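Local coordinates for epimerase (PDB 7CJ7), which catalyses the manganese-dependent epimerization of ketoses at C3, acting most strongly on L-ribulose and also on D-ribulose, D-allulose and D-fructose, at residues E91-A96 with A133-L138. Numbering follows the deposited sequence.
Sequences ELLRKA and AAMQRL
Leu93 and Leu138 mark the closest approach of two helical segments, 91-96 and 133-138, with their CA atoms 6.9 Å apart. Each segment keeps its own i to i-4 backbone bonding, as in Ala96 N to Leu92 O and Leu138 N to Ala134 O (both 2.9 Å), and no hydrogen bond crosses between them. Most of the 139 Å² they bury comes from Leu93, Leu138 and Met135. Both methyls of Leu138 rest against Leu93: CD1 lies 3.9 Å from Leu93 CB, while CD2 meets Leu93 CD2 at 4.0 Å. With CG anti to the backbone N (chi1 173°), the Leu138 branch is directed at 91-96 and crosses the Leu93 side chain at about a right angle. Met135 starts out facing away from 91-96, but bends at chi2 (-57°) and chi3 (89°) bring its CE back to 4.0 Å from Leu93 CD1. Leu93 thus touches both residues, and all three side chains also contact Ile112 of strand 107-112. Beside this apolar patch, Arg137 NH2 forms a salt bridge with Asp90. The packing joins helices 83-102 and 125-143 over strand 107-112, which lies between them in the chain, as in the outer helical layer of a TIM barrel.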
ATOM      1  N   GLU A  91     -25.830  -1.710  12.766  1.00 10.68           N
ATOM      2  CA  GLU A  91     -27.069  -1.772  11.944  1.00 11.58           C
ATOM      3  C   GLU A  91     -26.710  -2.202  10.517  1.00 11.50           C
ATOM      4  O   GLU A  91     -27.371  -3.111   9.994  1.00 11.71           O
ATOM      5  CB  GLU A  91     -27.788  -0.429  11.999  1.00 13.90           C
ATOM      6  CG  GLU A  91     -29.001  -0.341  11.098  1.00 16.60           C
ATOM      7  CD  GLU A  91     -29.580   1.066  11.025  1.00 20.54           C
ATOM      8  OE1 GLU A  91     -28.908   1.979  10.475  1.00 23.31           O
ATOM      9  OE2 GLU A  91     -30.690   1.256  11.540  1.00 29.35           O
ATOM     10  N   LEU A  92     -25.675  -1.612   9.918  1.00 11.47           N
ATOM     11  CA  LEU A  92     -25.213  -2.017   8.562  1.00 11.25           C
ATOM     12  C   LEU A  92     -24.811  -3.500   8.590  1.00 10.89           C
ATOM     13  O   LEU A  92     -25.182  -4.244   7.672  1.00  9.90           O
ATOM     14  CB  LEU A  92     -24.060  -1.122   8.106  1.00 11.90           C
ATOM     15  CG  LEU A  92     -23.708  -1.236   6.621  1.00 12.93           C
ATOM     16  CD1 LEU A  92     -23.054   0.040   6.114  1.00 13.79           C
ATOM     17  CD2 LEU A  92     -22.809  -2.429   6.367  1.00 14.68           C
ATOM     18  N   LEU A  93     -24.064  -3.939   9.599  1.00  9.75           N
ATOM     19  CA  LEU A  93     -23.561  -5.339   9.628  1.00 10.36           C
ATOM     20  C   LEU A  93     -24.733  -6.321   9.805  1.00 10.31           C
ATOM     21  O   LEU A  93     -24.706  -7.420   9.195  1.00  9.36           O
ATOM     22  CB  LEU A  93     -22.521  -5.463  10.740  1.00  9.93           C
ATOM     23  CG  LEU A  93     -21.212  -4.725  10.475  1.00 10.44           C
ATOM     24  CD1 LEU A  93     -20.412  -4.573  11.759  1.00 10.11           C
ATOM     25  CD2 LEU A  93     -20.392  -5.429   9.393  1.00 10.25           C
ATOM     26  N   ARG A  94     -25.742  -5.953  10.594  1.00 10.78           N
ATOM     27  CA  ARG A  94     -26.967  -6.781  10.753  1.00 10.95           C
ATOM     28  C   ARG A  94     -27.660  -6.903   9.390  1.00 10.27           C
ATOM     29  O   ARG A  94     -28.031  -8.022   9.005  1.00 10.45           O
ATOM     30  CB  ARG A  94     -27.883  -6.197  11.838  1.00 11.94           C
ATOM     31  CG  ARG A  94     -27.396  -6.437  13.265  1.00 13.15           C
ATOM     32  CD  ARG A  94     -28.523  -6.236  14.263  1.00 15.31           C
ATOM     33  NE  ARG A  94     -29.083  -4.896  14.153  1.00 18.20           N
ATOM     34  CZ  ARG A  94     -28.638  -3.834  14.820  1.00 20.46           C
ATOM     35  NH1 ARG A  94     -27.650  -3.969  15.685  1.00 20.65           N
ATOM     36  NH2 ARG A  94     -29.194  -2.647  14.638  1.00 21.81           N
ATOM     37  N   LYS A  95     -27.802  -5.797   8.663  1.00  9.82           N
ATOM     38  CA  LYS A  95     -28.488  -5.791   7.347  1.00 11.16           C
ATOM     39  C   LYS A  95     -27.700  -6.667   6.362  1.00  9.89           C
ATOM     40  O   LYS A  95     -28.344  -7.436   5.614  1.00 10.85           O
ATOM     41  CB  LYS A  95     -28.644  -4.368   6.811  1.00 12.62           C
ATOM     42  CG  LYS A  95     -29.417  -4.268   5.503  1.00 14.66           C
ATOM     43  CD  LYS A  95     -30.868  -4.692   5.625  1.00 17.64           C
ATOM     44  CE  LYS A  95     -31.578  -4.720   4.291  1.00 20.56           C
ATOM     45  NZ  LYS A  95     -32.959  -5.241   4.422  1.00 24.23           N
ATOM     46  N   ALA A  96     -26.368  -6.570   6.368  1.00  9.28           N
ATOM     47  CA  ALA A  96     -25.485  -7.359   5.479  1.00  9.02           C
ATOM     48  C   ALA A  96     -25.666  -8.843   5.803  1.00  9.68           C
ATOM     49  O   ALA A  96     -25.808  -9.649   4.870  1.00 10.10           O
ATOM     50  CB  ALA A  96     -24.047  -6.924   5.608  1.00  9.29           C
ATOM     51  N   ALA A 133     -15.557  -5.658  20.576  1.00 10.51           N
ATOM     52  CA  ALA A 133     -16.929  -5.768  21.117  1.00 11.29           C
ATOM     53  C   ALA A 133     -17.914  -5.868  19.948  1.00 10.50           C
ATOM     54  O   ALA A 133     -18.834  -6.701  20.011  1.00  9.71           O
ATOM     55  CB  ALA A 133     -17.238  -4.593  22.011  1.00 12.51           C
ATOM     56  N   ALA A 134     -17.725  -5.037  18.920  1.00 10.49           N
ATOM     57  CA  ALA A 134     -18.600  -5.017  17.726  1.00  9.84           C
ATOM     58  C   ALA A 134     -18.560  -6.388  17.055  1.00 10.17           C
ATOM     59  O   ALA A 134     -19.613  -6.856  16.575  1.00 10.64           O
ATOM     60  CB  ALA A 134     -18.178  -3.931  16.769  1.00 10.88           C
ATOM     61  N   MET A 135     -17.385  -7.019  16.994  1.00  9.79           N
ATOM     62  CA  MET A 135     -17.264  -8.314  16.283  1.00  9.76           C
ATOM     63  C   MET A 135     -17.886  -9.422  17.140  1.00  9.33           C
ATOM     64  O   MET A 135     -18.406 -10.398  16.563  1.00  8.49           O
ATOM     65  CB  MET A 135     -15.815  -8.631  15.916  1.00 10.14           C
ATOM     66  CG  MET A 135     -15.259  -7.686  14.857  1.00 10.94           C
ATOM     67  SD  MET A 135     -16.220  -7.632  13.314  1.00 11.43           S
ATOM     68  CE  MET A 135     -17.412  -6.344  13.679  1.00 11.49           C
ATOM     69  N   GLN A 136     -17.880  -9.278  18.465  1.00  9.70           N
ATOM     70  CA  GLN A 136     -18.625 -10.210  19.339  1.00  9.76           C
ATOM     71  C   GLN A 136     -20.120 -10.095  19.048  1.00  9.92           C
ATOM     72  O   GLN A 136     -20.765 -11.143  18.905  1.00 10.34           O
ATOM     73  CB  GLN A 136     -18.318  -9.946  20.805  1.00 10.40           C
ATOM     74  CG  GLN A 136     -16.881 -10.281  21.154  1.00 11.51           C
ATOM     75  CD  GLN A 136     -16.524  -9.865  22.556  1.00 12.57           C
ATOM     76  OE1 GLN A 136     -17.068  -8.903  23.093  1.00 15.00           O
ATOM     77  NE2 GLN A 136     -15.590 -10.585  23.152  1.00 13.43           N
ATOM     78  N   ARG A 137     -20.659  -8.879  19.003  1.00  9.89           N
ATOM     79  CA  ARG A 137     -22.115  -8.676  18.780  1.00 10.86           C
ATOM     80  C   ARG A 137     -22.487  -9.225  17.392  1.00 10.73           C
ATOM     81  O   ARG A 137     -23.529  -9.906  17.275  1.00 11.28           O
ATOM     82  CB  ARG A 137     -22.493  -7.200  18.950  1.00 11.59           C
ATOM     83  CG  ARG A 137     -22.260  -6.656  20.352  1.00 12.63           C
ATOM     84  CD  ARG A 137     -22.918  -5.303  20.557  1.00 13.37           C
ATOM     85  NE  ARG A 137     -22.389  -4.270  19.675  1.00 13.45           N
ATOM     86  CZ  ARG A 137     -21.304  -3.547  19.922  1.00 13.95           C
ATOM     87  NH1 ARG A 137     -20.604  -3.750  21.019  1.00 15.73           N
ATOM     88  NH2 ARG A 137     -20.905  -2.625  19.064  1.00 14.54           N
ATOM     89  N   LEU A 138     -21.668  -8.951  16.374  1.00 10.24           N
ATOM     90  CA  LEU A 138     -21.940  -9.413  14.992  1.00  9.91           C
ATOM     91  C   LEU A 138     -21.851 -10.941  14.947  1.00  9.30           C
ATOM     92  O   LEU A 138     -22.742 -11.560  14.376  1.00  8.89           O
ATOM     93  CB  LEU A 138     -20.944  -8.792  14.019  1.00 10.14           C
ATOM     94  CG  LEU A 138     -21.028  -9.340  12.595  1.00 10.32           C
ATOM     95  CD1 LEU A 138     -22.422  -9.143  12.016  1.00 10.77           C
ATOM     96  CD2 LEU A 138     -19.977  -8.698  11.710  1.00 10.77           C
TER